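Local coordinates for protein predicted sugar phosphatases of the HAD superfamily (Cytophaga hutchinsonii, PDB 2HX1) that probably hydrolyses phosphate esters, perhaps of sugars, as a magnesium-binding phosphatase of the HAD superfamily, at residues Y14-F18 with L217-I223; A21-L25 with M230-T234; L32-T38 with S279-E283. All blocks are in the same frame, centred on the assembly; numbering follows the deposited sequence.

Interaction 1: residues Y14-F18 with L217-I223; sequences YKCIF and LRQKMEI
The backbones of Lys15 and Ile223 approach to 7.0 Å between their CA atoms, and Cys16 and Leu217 to 8.3 Å; no main-chain to main-chain hydrogen bond joins 14-18 and 217-223, and the link is made by side chains and by the Glu222 carbonyl. Lys15 makes the polar link. Its chain is extended beyond CG and its end passes the carbonyl oxygen of Glu222, NZ donating to that Glu222 O at 2.7 Å. The ammonium lies 41° out of the carbonyl plane and is therefore not aimed at a lone pair. Water 1 accepts from Lys15 NZ and donates to Glu222 OE1, which joins the two opposite charges indirectly, since NZ and OE1 are themselves 4.6 Å apart. The stronger ionic partner of Lys15 is Glu227, with which it forms a salt bridge.

Away from the ammonium the contact is apolar. CD1 of Ile223 comes to 3.6 Å from CB of Lys15; with CG1 anti to the backbone N (chi1 -176°), the ethyl branch is carried across to the lysine. Selenium of Met221 (selenomethionine) lies 4.2 Å from the same Lys15 CB. Where the strand begins, Leu217 turns both methyls to Cys16, CD1 standing 3.6 Å from Cys16 CB and CD2 a little farther off. That CD1 also meets the Phe18 ring at its edge, near the ring plane, 4.2 Å from CE1.

Through Leu217, the C-terminal part of helix 208-218 packs on the start of strand 16-19 in the parallel sheet. Strands 48-53 and 228-232 flank this strand: Cys16 also touches Asp48 and Tyr50, while Ile223 and Phe18 share Ile228 of strand 228-232.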
ATOM      1  N   TYR A  14     -12.624  12.298 -35.737  1.00 31.30           N
ATOM      2  CA  TYR A  14     -12.337  10.889 -35.435  1.00 28.28           C
ATOM      3  C   TYR A  14     -12.949   9.909 -36.406  1.00 26.35           C
ATOM      4  O   TYR A  14     -14.057  10.099 -36.856  1.00 26.22           O
ATOM      5  CB  TYR A  14     -12.797  10.584 -34.006  1.00 27.08           C
ATOM      6  CG  TYR A  14     -12.082  11.466 -33.022  1.00 23.83           C
ATOM      7  CD1 TYR A  14     -10.734  11.305 -32.790  1.00 17.91           C
ATOM      8  CD2 TYR A  14     -12.750  12.483 -32.354  1.00 21.35           C
ATOM      9  CE1 TYR A  14     -10.064  12.117 -31.906  1.00 17.45           C
ATOM     10  CE2 TYR A  14     -12.091  13.312 -31.475  1.00 24.62           C
ATOM     11  CZ  TYR A  14     -10.739  13.133 -31.257  1.00 19.95           C
ATOM     12  OH  TYR A  14     -10.077  13.958 -30.368  1.00 23.84           O
ATOM     13  N   LYS A  15     -12.209   8.839 -36.686  1.00 27.43           N
ATOM     14  CA  LYS A  15     -12.655   7.762 -37.556  1.00 27.88           C
ATOM     15  C   LYS A  15     -13.348   6.634 -36.784  1.00 26.89           C
ATOM     16  O   LYS A  15     -14.154   5.915 -37.351  1.00 28.12           O
ATOM     17  CB  LYS A  15     -11.465   7.248 -38.374  1.00 25.81           C
ATOM     18  CG  LYS A  15     -10.953   8.316 -39.344  1.00 29.49           C
ATOM     19  CD  LYS A  15      -9.788   7.825 -40.192  1.00 28.38           C
ATOM     20  CE  LYS A  15      -9.111   8.951 -40.958  1.00 36.06           C
ATOM     21  NZ  LYS A  15      -7.718   8.582 -41.462  1.00 31.57           N
ATOM     22  N   CYS A  16     -13.051   6.491 -35.490  1.00 26.89           N
ATOM     23  CA  CYS A  16     -13.777   5.522 -34.652  1.00 24.24           C
ATOM     24  C   CYS A  16     -13.863   5.999 -33.225  1.00 24.14           C
ATOM     25  O   CYS A  16     -12.952   6.674 -32.743  1.00 21.32           O
ATOM     26  CB  CYS A  16     -13.097   4.165 -34.691  1.00 26.84           C
ATOM     27  SG  CYS A  16     -14.087   2.819 -34.016  1.00 25.38           S
ATOM     28  N   ILE A  17     -14.988   5.702 -32.574  1.00 21.87           N
ATOM     29  CA  ILE A  17     -15.162   5.984 -31.156  1.00 21.28           C
ATOM     30  C   ILE A  17     -15.052   4.663 -30.386  1.00 21.79           C
ATOM     31  O   ILE A  17     -15.607   3.641 -30.808  1.00 24.19           O
ATOM     32  CB  ILE A  17     -16.557   6.673 -30.857  1.00 23.29           C
ATOM     33  CG1 ILE A  17     -16.870   7.762 -31.885  1.00 23.12           C
ATOM     34  CG2 ILE A  17     -16.599   7.289 -29.458  1.00 20.91           C
ATOM     35  CD1 ILE A  17     -15.875   8.930 -31.848  1.00 22.60           C
ATOM     36  N   PHE A  18     -14.305   4.673 -29.288  1.00 21.31           N
ATOM     37  CA  PHE A  18     -14.375   3.612 -28.279  1.00 22.41           C
ATOM     38  C   PHE A  18     -15.138   4.145 -27.059  1.00 22.36           C
ATOM     39  O   PHE A  18     -14.759   5.150 -26.492  1.00 19.65           O
ATOM     40  CB  PHE A  18     -12.986   3.126 -27.805  1.00 23.39           C
ATOM     41  CG  PHE A  18     -12.100   2.540 -28.895  1.00 23.13           C
ATOM     42  CD1 PHE A  18     -12.572   2.238 -30.154  1.00 20.76           C
ATOM     43  CD2 PHE A  18     -10.777   2.232 -28.612  1.00 27.11           C
ATOM     44  CE1 PHE A  18     -11.734   1.689 -31.120  1.00 22.71           C
ATOM     45  CE2 PHE A  18      -9.942   1.711 -29.596  1.00 17.16           C
ATOM     46  CZ  PHE A  18     -10.435   1.419 -30.826  1.00 22.00           C
ATOM     47  N   LEU A 217      -9.811  -2.135 -37.532  1.00 24.40           N
ATOM     48  CA  LEU A 217     -10.052  -0.910 -38.295  1.00 24.75           C
ATOM     49  C   LEU A 217      -9.012  -0.771 -39.406  1.00 25.83           C
ATOM     50  O   LEU A 217      -9.322  -0.446 -40.554  1.00 24.71           O
ATOM     51  CB  LEU A 217     -10.076   0.321 -37.373  1.00 26.47           C
ATOM     52  CG  LEU A 217     -11.296   0.427 -36.423  1.00 25.72           C
ATOM     53  CD1 LEU A 217     -11.001   1.298 -35.201  1.00 18.77           C
ATOM     54  CD2 LEU A 217     -12.546   0.885 -37.143  1.00 25.16           C
ATOM     55  N   ARG A 218      -7.770  -1.067 -39.077  1.00 26.35           N
ATOM     56  CA  ARG A 218      -6.709  -0.986 -40.049  1.00 29.57           C
ATOM     57  C   ARG A 218      -6.919  -1.895 -41.246  1.00 30.98           C
ATOM     58  O   ARG A 218      -6.402  -1.573 -42.336  1.00 30.18           O
ATOM     59  CB  ARG A 218      -5.344  -1.264 -39.400  1.00 29.54           C
ATOM     60  CG  ARG A 218      -4.785  -0.054 -38.676  1.00 34.06           C
ATOM     61  CD  ARG A 218      -3.371  -0.312 -38.129  1.00 37.14           C
ATOM     62  NE  ARG A 218      -2.333  -0.279 -39.172  1.00 51.13           N
ATOM     63  CZ  ARG A 218      -1.799   0.829 -39.715  1.00 48.68           C
ATOM     64  NH1 ARG A 218      -2.198   2.044 -39.347  1.00 44.36           N
ATOM     65  NH2 ARG A 218      -0.853   0.712 -40.656  1.00 45.58           N
ATOM     66  N   GLN A 219      -7.670  -2.996 -41.074  1.00 30.67           N
ATOM     67  CA  GLN A 219      -7.956  -3.906 -42.199  1.00 32.37           C
ATOM     68  C   GLN A 219      -8.939  -3.325 -43.229  1.00 31.79           C
ATOM     69  O   GLN A 219      -9.157  -3.927 -44.296  1.00 32.46           O
ATOM     70  CB  GLN A 219      -8.491  -5.264 -41.711  1.00 30.57           C
ATOM     71  CG  GLN A 219      -7.465  -6.102 -40.958  1.00 35.91           C
ATOM     72  CD  GLN A 219      -8.080  -7.375 -40.345  1.00 40.37           C
ATOM     73  OE1 GLN A 219      -7.728  -7.779 -39.228  1.00 55.39           O
ATOM     74  NE2 GLN A 219      -9.011  -8.002 -41.075  1.00 53.66           N
ATOM     75  N   LYS A 220      -9.593  -2.219 -42.906  1.00 30.82           N
ATOM     76  CA  LYS A 220     -10.573  -1.652 -43.818  1.00 30.34           C
ATOM     77  C   LYS A 220     -10.412  -0.151 -44.072  1.00 28.77           C
ATOM     78  O   LYS A 220     -11.128   0.417 -44.885  1.00 29.56           O
ATOM     79  CB  LYS A 220     -12.003  -1.966 -43.358  1.00 30.71           C
ATOM     80  CG  LYS A 220     -12.358  -1.422 -42.003  1.00 33.66           C
ATOM     81  CD  LYS A 220     -13.849  -1.655 -41.710  1.00 40.25           C
ATOM     82  CE  LYS A 220     -14.194  -1.314 -40.242  1.00 42.07           C
ATOM     83  NZ  LYS A 220     -15.675  -1.222 -39.991  1.00 51.04           N
HETATM   84  N   MSE A 221      -9.464   0.499 -43.418  1.00 28.34           N
HETATM   85  CA  MSE A 221      -9.277   1.924 -43.654  1.00 27.43           C
HETATM   86  C   MSE A 221      -7.921   2.421 -43.244  1.00 26.96           C
HETATM   87  O   MSE A 221      -7.217   1.781 -42.466  1.00 28.49           O
HETATM   88  CB  MSE A 221     -10.314   2.739 -42.878  1.00 25.09           C
HETATM   89  CG  MSE A 221     -10.083   2.778 -41.368  1.00 28.08           C
HETATM   90 SE   MSE A 221     -11.655   3.601 -40.457  0.70 27.49          SE
HETATM   91  CE  MSE A 221     -12.842   2.089 -40.658  1.00 35.12           C
ATOM     92  N   GLU A 222      -7.573   3.603 -43.739  1.00 27.63           N
ATOM     93  CA  GLU A 222      -6.419   4.322 -43.221  1.00 29.68           C
ATOM     94  C   GLU A 222      -6.803   5.005 -41.906  1.00 26.48           C
ATOM     95  O   GLU A 222      -7.660   5.864 -41.852  1.00 23.10           O
ATOM     96  CB  GLU A 222      -5.882   5.378 -44.202  1.00 29.53           C
ATOM     97  CG  GLU A 222      -4.578   6.006 -43.730  1.00 32.46           C
ATOM     98  CD  GLU A 222      -4.167   7.241 -44.525  1.00 39.54           C
ATOM     99  OE1 GLU A 222      -5.046   7.930 -45.100  1.00 45.86           O
ATOM    100  OE2 GLU A 222      -2.943   7.532 -44.555  1.00 53.03           O
ATOM    101  N   ILE A 223      -6.123   4.630 -40.849  1.00 27.00           N
ATOM    102  CA  ILE A 223      -6.443   5.155 -39.551  1.00 25.25           C
ATOM    103  C   ILE A 223      -5.203   5.159 -38.691  1.00 26.00           C
ATOM    104  O   ILE A 223      -4.396   4.221 -38.721  1.00 29.19           O
ATOM    105  CB  ILE A 223      -7.604   4.379 -38.882  1.00 26.79           C
ATOM    106  CG1 ILE A 223      -7.986   5.032 -37.538  1.00 26.45           C
ATOM    107  CG2 ILE A 223      -7.297   2.897 -38.722  1.00 23.42           C
ATOM    108  CD1 ILE A 223      -9.369   4.657 -37.122  1.00 26.64           C
TER
HETATM  109  O   HOH W   1      -7.195   9.759 -44.042  1.00 45.54           O

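Interaction 2: residues A21-L25 with M230-T234; sequences AFGVL and MVGDT. With MG (magnesium ion), chain E.
The magnesium site assembled here is consistent with the DxD-type loop of the HAD superfamily, which follows strand 16-19 and faces the end of strand 228-232 in the Rossmann-like parallel sheet. Phe22, at the second Asp position of that motif, contributes its backbone O at 2.0 Å from magnesium; Asp233, probably the acidic residue of the later HAD motif, contributes OD1 at 2.1 Å. Asp20, the first Asp, and waters 2, 3 and 4 complete six ligands. Phe22 O and Asp233 OD1 are 3.0 Å apart because the same ion draws both in, with no hydrogen bond between them.

Asp233 is monodentate: OD2 stays 3.3 Å from the metal and accepts instead from metal-bound water 2 and from the backbone N of Asn256. Its CG sits between the backbone N and the carbonyl carbon (chi1 64°), which swings the carboxylate over Gly23. At positive phi, Gly23 passes close by, its CA 3.6 Å from Asp233 OD2.

Next to the site, Val24 supplies the apolar part of the contact. CG1 packs on CG1 of Val231 at 3.8 Å, whereas CG2 lies against Gly232 CA and the carboxylate of Asp233. Ala21 O accepts from both Val24 N and Leu25 N. Water 3, across the ion from Phe22 O, stands 2.9 Å from Thr234 OG1, which is also hydrogen-bonded to Asn256 ND2.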
ATOM      1  N   ALA A  21     -18.804   1.580 -21.119  1.00 22.57           N
ATOM      2  CA  ALA A  21     -20.269   1.429 -20.997  1.00 23.56           C
ATOM      3  C   ALA A  21     -20.748   2.097 -19.708  1.00 23.95           C
ATOM      4  O   ALA A  21     -21.376   3.132 -19.776  1.00 23.83           O
ATOM      5  CB  ALA A  21     -20.711  -0.013 -21.077  1.00 22.99           C
ATOM      6  N   PHE A  22     -20.396   1.559 -18.542  1.00 23.89           N
ATOM      7  CA  PHE A  22     -20.932   2.081 -17.288  1.00 24.84           C
ATOM      8  C   PHE A  22     -20.351   3.457 -16.945  1.00 24.50           C
ATOM      9  O   PHE A  22     -19.124   3.670 -16.998  1.00 23.99           O
ATOM     10  CB  PHE A  22     -20.759   1.084 -16.131  1.00 26.48           C
ATOM     11  CG  PHE A  22     -21.832   0.026 -16.070  1.00 29.61           C
ATOM     12  CD1 PHE A  22     -23.081   0.309 -15.533  1.00 37.17           C
ATOM     13  CD2 PHE A  22     -21.593  -1.270 -16.540  1.00 39.87           C
ATOM     14  CE1 PHE A  22     -24.086  -0.681 -15.479  1.00 39.28           C
ATOM     15  CE2 PHE A  22     -22.590  -2.260 -16.480  1.00 37.78           C
ATOM     16  CZ  PHE A  22     -23.828  -1.963 -15.943  1.00 35.70           C
ATOM     17  N   GLY A  23     -21.253   4.382 -16.637  1.00 21.90           N
ATOM     18  CA  GLY A  23     -20.933   5.777 -16.360  1.00 21.76           C
ATOM     19  C   GLY A  23     -20.921   6.678 -17.565  1.00 22.55           C
ATOM     20  O   GLY A  23     -20.712   7.899 -17.431  1.00 24.25           O
ATOM     21  N   VAL A  24     -21.126   6.077 -18.730  1.00 22.33           N
ATOM     22  CA  VAL A  24     -21.020   6.739 -20.026  1.00 22.58           C
ATOM     23  C   VAL A  24     -22.285   6.500 -20.872  1.00 22.43           C
ATOM     24  O   VAL A  24     -22.903   7.448 -21.355  1.00 23.44           O
ATOM     25  CB  VAL A  24     -19.786   6.213 -20.784  1.00 20.72           C
ATOM     26  CG1 VAL A  24     -19.637   6.882 -22.152  1.00 15.32           C
ATOM     27  CG2 VAL A  24     -18.497   6.407 -19.921  1.00 24.06           C
ATOM     28  N   LEU A  25     -22.645   5.243 -21.070  1.00 23.73           N
ATOM     29  CA  LEU A  25     -23.824   4.875 -21.864  1.00 25.53           C
ATOM     30  C   LEU A  25     -25.004   4.517 -20.975  1.00 28.67           C
ATOM     31  O   LEU A  25     -26.158   4.667 -21.376  1.00 28.35           O
ATOM     32  CB  LEU A  25     -23.540   3.669 -22.755  1.00 22.44           C
ATOM     33  CG  LEU A  25     -22.450   3.776 -23.819  1.00 24.62           C
ATOM     34  CD1 LEU A  25     -22.369   2.451 -24.579  1.00 16.91           C
ATOM     35  CD2 LEU A  25     -22.689   4.950 -24.751  1.00 15.43           C
HETATM   36  N   MSE A 230     -11.296   7.549 -27.270  1.00 19.71           N
HETATM   37  CA  MSE A 230     -11.735   6.720 -26.141  1.00 20.67           C
HETATM   38  C   MSE A 230     -12.560   7.594 -25.221  1.00 19.44           C
HETATM   39  O   MSE A 230     -12.070   8.600 -24.726  1.00 21.28           O
HETATM   40  CB  MSE A 230     -10.563   6.121 -25.347  1.00 19.06           C
HETATM   41  CG  MSE A 230     -10.988   5.476 -23.995  1.00 24.58           C
HETATM   42 SE   MSE A 230     -11.852   3.762 -24.302  0.70 29.23          SE
HETATM   43  CE  MSE A 230     -13.269   3.597 -22.989  1.00 22.50           C
ATOM     44  N   VAL A 231     -13.796   7.184 -24.962  1.00 19.66           N
ATOM     45  CA  VAL A 231     -14.747   7.961 -24.143  1.00 17.79           C
ATOM     46  C   VAL A 231     -15.004   7.239 -22.830  1.00 18.77           C
ATOM     47  O   VAL A 231     -15.484   6.098 -22.809  1.00 19.14           O
ATOM     48  CB  VAL A 231     -16.077   8.185 -24.946  1.00 19.93           C
ATOM     49  CG1 VAL A 231     -17.090   8.957 -24.120  1.00 20.61           C
ATOM     50  CG2 VAL A 231     -15.768   8.906 -26.291  1.00 21.15           C
ATOM     51  N   GLY A 232     -14.670   7.871 -21.716  1.00 18.04           N
ATOM     52  CA  GLY A 232     -14.861   7.221 -20.416  1.00 19.12           C
ATOM     53  C   GLY A 232     -15.102   8.150 -19.246  1.00 20.87           C
ATOM     54  O   GLY A 232     -14.890   9.364 -19.351  1.00 19.43           O
ATOM     55  N   ASP A 233     -15.538   7.564 -18.133  1.00 20.93           N
ATOM     56  CA  ASP A 233     -15.806   8.324 -16.902  1.00 21.75           C
ATOM     57  C   ASP A 233     -14.758   8.143 -15.818  1.00 21.22           C
ATOM     58  O   ASP A 233     -14.819   8.821 -14.791  1.00 23.28           O
ATOM     59  CB  ASP A 233     -17.187   7.987 -16.338  1.00 18.56           C
ATOM     60  CG  ASP A 233     -17.294   6.538 -15.909  1.00 24.87           C
ATOM     61  OD1 ASP A 233     -16.915   5.664 -16.724  1.00 18.94           O
ATOM     62  OD2 ASP A 233     -17.728   6.270 -14.757  1.00 18.96           O
ATOM     63  N   THR A 234     -13.788   7.262 -16.046  1.00 22.47           N
ATOM     64  CA  THR A 234     -12.794   6.887 -15.034  1.00 22.99           C
ATOM     65  C   THR A 234     -11.380   7.134 -15.523  1.00 24.64           C
ATOM     66  O   THR A 234     -10.990   6.607 -16.572  1.00 21.34           O
ATOM     67  CB  THR A 234     -12.969   5.410 -14.670  1.00 23.17           C
ATOM     68  OG1 THR A 234     -14.328   5.200 -14.276  1.00 25.72           O
ATOM     69  CG2 THR A 234     -12.018   4.985 -13.510  1.00 23.61           C
TER
HETATM   70 MG    MG E 300     -17.150   3.595 -16.618  1.00 20.52          MG
HETATM   71  O   HOH W   2     -17.614   3.531 -14.676  1.00 20.47           O
HETATM   72  O   HOH W   3     -15.015   3.429 -16.429  1.00 20.67           O
HETATM   73  O   HOH W   4     -17.263   1.551 -16.753  1.00 16.52           O

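Interaction 3: residues L32-T38 with S279-E283; sequences LPGIENT and SAVIE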
ATOM      1  N   LEU A  32     -28.562   5.975 -20.125  1.00 30.14           N
ATOM      2  CA  LEU A  32     -28.607   7.426 -19.943  1.00 32.82           C
ATOM      3  C   LEU A  32     -29.662   7.992 -20.875  1.00 32.02           C
ATOM      4  O   LEU A  32     -29.689   7.650 -22.053  1.00 30.71           O
ATOM      5  CB  LEU A  32     -27.262   8.086 -20.261  1.00 36.15           C
ATOM      6  CG  LEU A  32     -26.406   8.479 -19.051  1.00 36.86           C
ATOM      7  CD1 LEU A  32     -26.213   7.320 -18.079  1.00 39.90           C
ATOM      8  CD2 LEU A  32     -25.087   9.034 -19.549  1.00 37.86           C
ATOM      9  N   PRO A  33     -30.572   8.825 -20.355  1.00 34.16           N
ATOM     10  CA  PRO A  33     -31.661   9.246 -21.266  1.00 34.86           C
ATOM     11  C   PRO A  33     -31.131   9.965 -22.494  1.00 34.24           C
ATOM     12  O   PRO A  33     -30.312  10.854 -22.365  1.00 35.82           O
ATOM     13  CB  PRO A  33     -32.495  10.182 -20.414  1.00 32.71           C
ATOM     14  CG  PRO A  33     -32.165   9.792 -18.990  1.00 37.35           C
ATOM     15  CD  PRO A  33     -30.714   9.406 -19.011  1.00 34.27           C
ATOM     16  N   GLY A  34     -31.566   9.543 -23.669  1.00 34.29           N
ATOM     17  CA  GLY A  34     -31.152  10.163 -24.928  1.00 34.15           C
ATOM     18  C   GLY A  34     -29.990   9.490 -25.643  1.00 34.37           C
ATOM     19  O   GLY A  34     -29.716   9.790 -26.809  1.00 33.46           O
ATOM     20  N   ILE A  35     -29.315   8.548 -24.983  1.00 33.46           N
ATOM     21  CA  ILE A  35     -28.116   7.964 -25.560  1.00 30.12           C
ATOM     22  C   ILE A  35     -28.396   7.316 -26.900  1.00 30.33           C
ATOM     23  O   ILE A  35     -27.504   7.214 -27.737  1.00 27.91           O
ATOM     24  CB  ILE A  35     -27.426   6.935 -24.605  1.00 31.45           C
ATOM     25  CG1 ILE A  35     -25.963   6.702 -25.029  1.00 25.65           C
ATOM     26  CG2 ILE A  35     -28.218   5.620 -24.565  1.00 26.42           C
ATOM     27  CD1 ILE A  35     -25.087   7.884 -24.830  1.00 19.96           C
ATOM     28  N   GLU A  36     -29.627   6.850 -27.098  1.00 33.99           N
ATOM     29  CA  GLU A  36     -30.085   6.374 -28.425  1.00 35.96           C
ATOM     30  C   GLU A  36     -29.745   7.332 -29.569  1.00 35.04           C
ATOM     31  O   GLU A  36     -29.308   6.922 -30.637  1.00 34.42           O
ATOM     32  CB  GLU A  36     -31.602   6.117 -28.422  1.00 39.07           C
ATOM     33  CG  GLU A  36     -32.505   7.251 -27.836  1.00 41.31           C
ATOM     34  CD  GLU A  36     -32.915   7.017 -26.388  1.00 53.94           C
ATOM     35  OE1 GLU A  36     -32.069   7.135 -25.466  1.00 50.79           O
ATOM     36  N   ASN A  37     -29.901   8.623 -29.338  1.00 35.54           N
ATOM     37  CA  ASN A  37     -29.578   9.603 -30.390  1.00 35.70           C
ATOM     38  C   ASN A  37     -28.089   9.590 -30.765  1.00 35.01           C
ATOM     39  O   ASN A  37     -27.726   9.732 -31.948  1.00 35.96           O
ATOM     40  CB  ASN A  37     -30.060  11.002 -29.994  1.00 35.54           C
ATOM     41  CG  ASN A  37     -31.589  11.048 -29.754  1.00 43.51           C
ATOM     42  OD1 ASN A  37     -32.372  10.500 -30.545  1.00 56.13           O
ATOM     43  ND2 ASN A  37     -32.004  11.675 -28.665  1.00 40.59           N
ATOM     44  N   THR A  38     -27.217   9.367 -29.781  1.00 32.72           N
ATOM     45  CA  THR A  38     -25.794   9.256 -30.078  1.00 29.00           C
ATOM     46  C   THR A  38     -25.559   8.163 -31.109  1.00 30.04           C
ATOM     47  O   THR A  38     -24.795   8.337 -32.065  1.00 30.61           O
ATOM     48  CB  THR A  38     -24.959   8.954 -28.839  1.00 26.84           C
ATOM     49  OG1 THR A  38     -25.001  10.076 -27.954  1.00 27.83           O
ATOM     50  CG2 THR A  38     -23.538   8.683 -29.233  1.00 22.41           C
ATOM     51  N   SER A 279     -21.406  14.841 -21.176  1.00 25.70           N
ATOM     52  CA  SER A 279     -21.818  13.470 -21.395  1.00 27.35           C
ATOM     53  C   SER A 279     -21.636  13.053 -22.852  1.00 24.66           C
ATOM     54  O   SER A 279     -21.345  13.877 -23.721  1.00 24.70           O
ATOM     55  CB  SER A 279     -23.298  13.287 -21.009  1.00 27.90           C
ATOM     56  OG  SER A 279     -24.138  13.400 -22.142  1.00 32.40           O
ATOM     57  N   ALA A 280     -21.838  11.764 -23.099  1.00 23.25           N
ATOM     58  CA  ALA A 280     -21.778  11.195 -24.434  1.00 23.75           C
ATOM     59  C   ALA A 280     -23.109  11.275 -25.162  1.00 26.71           C
ATOM     60  O   ALA A 280     -23.209  10.837 -26.318  1.00 24.92           O
ATOM     61  CB  ALA A 280     -21.301   9.719 -24.375  1.00 23.32           C
ATOM     62  N   VAL A 281     -24.127  11.814 -24.502  1.00 29.61           N
ATOM     63  CA  VAL A 281     -25.449  11.991 -25.127  1.00 31.85           C
ATOM     64  C   VAL A 281     -25.459  13.210 -26.076  1.00 33.69           C
ATOM     65  O   VAL A 281     -25.140  14.321 -25.678  1.00 35.19           O
ATOM     66  CB  VAL A 281     -26.566  12.165 -24.070  1.00 31.52           C
ATOM     67  CG1 VAL A 281     -27.931  12.238 -24.764  1.00 34.52           C
ATOM     68  CG2 VAL A 281     -26.522  11.020 -23.046  1.00 27.93           C
ATOM     69  N   ILE A 282     -25.823  12.962 -27.324  1.00 36.81           N
ATOM     70  CA  ILE A 282     -25.931  13.977 -28.381  1.00 40.74           C
ATOM     71  C   ILE A 282     -27.388  14.423 -28.540  1.00 44.75           C
ATOM     72  O   ILE A 282     -28.302  13.598 -28.570  1.00 44.71           O
ATOM     73  CB  ILE A 282     -25.395  13.391 -29.707  1.00 41.12           C
ATOM     74  CG1 ILE A 282     -23.866  13.469 -29.688  1.00 38.58           C
ATOM     75  CG2 ILE A 282     -25.975  14.080 -30.936  1.00 38.90           C
ATOM     76  CD1 ILE A 282     -23.202  12.852 -30.878  1.00 39.96           C
ATOM     77  N   GLU A 283     -27.602  15.730 -28.648  1.00 48.23           N
ATOM     78  CA  GLU A 283     -28.963  16.278 -28.800  1.00 50.76           C
ATOM     79  C   GLU A 283     -29.495  16.392 -30.254  1.00 52.89           C
ATOM     80  O   GLU A 283     -28.743  16.229 -31.235  1.00 51.98           O
ATOM     81  CB  GLU A 283     -29.037  17.610 -28.082  1.00 50.06           C
ATOM     82  CG  GLU A 283     -28.962  17.434 -26.590  1.00 54.41           C
ATOM     83  CD  GLU A 283     -29.161  18.724 -25.848  1.00 52.98           C
ATOM     84  OE1 GLU A 283     -28.971  18.714 -24.618  1.00 60.81           O
TER
HETATM   85  O   HOH W   5     -30.573  13.153 -27.348  1.00 37.34           O
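Ile35 and Val281 cross at about a right angle, with CD1 of Ile35 3.9 Å from CG2 of Val281 and the same CD1 also near O and CB of Ala280. Val281 splits its two methyls over the turn that precedes the helix. CG1, anti to the backbone N (chi1 -176°), presses on the main chain of Gly34, reaching its C at 3.5 Å, and also lies near Pro33 O; CG2 extends to CB of Leu32. Gly34, with positive phi and no side chain, lets the methyl lie directly on its main chain.

The turn is a type II beta turn from Leu32 to Ile35, closed by Ile35 N donating to Leu32 O, and it leads into helix 35-44 of the HAD core. Facing it, Ser279 OG accepts from Val281 N, an ST turn that shapes the loop after strand 275-277.

Thr38 stands across from this loop with its hydroxyl between two backbone groups. OG1 donates to Ala280 O at 2.5 Å, in the carbonyl plane and on a lone pair, and accepts from Ile282 N at 3.1 Å along a bent path (N-H...O 140°). Thr38 CG2 lies beside the same carbonyl oxygen, while CB of Ile282 covers the hydroxyl. Asn37, partly exposed, adds its CB 3.4 Å from Ile282 O; a water bridge from its ND2 to that oxygen is doubtful, the water lying too close to ND2.

All three contacts lie on the HAD core built on the six-stranded parallel sheet. Interactions 1 and 2 are 20 Å apart, centre to centre; interaction 1 draws on strand 16-19 and interaction 2 on its neighbour 228-232, with Phe18 O and Val231 N probably hydrogen-bonded between them. The centre of interaction 3 is 12 Å from that of interaction 2, linked through Leu25 O and Leu32 N, and 22 Å from that of interaction 1, which it does not touch. Along the chain 14-18, 21-25 and 32-38 precede 217-223, 230-234 and 279-283. Every contact therefore joins N-terminal to C-terminal parts across the five-stranded sheet's residues, and interaction 2 supplies two of the magnesium's three protein ligands.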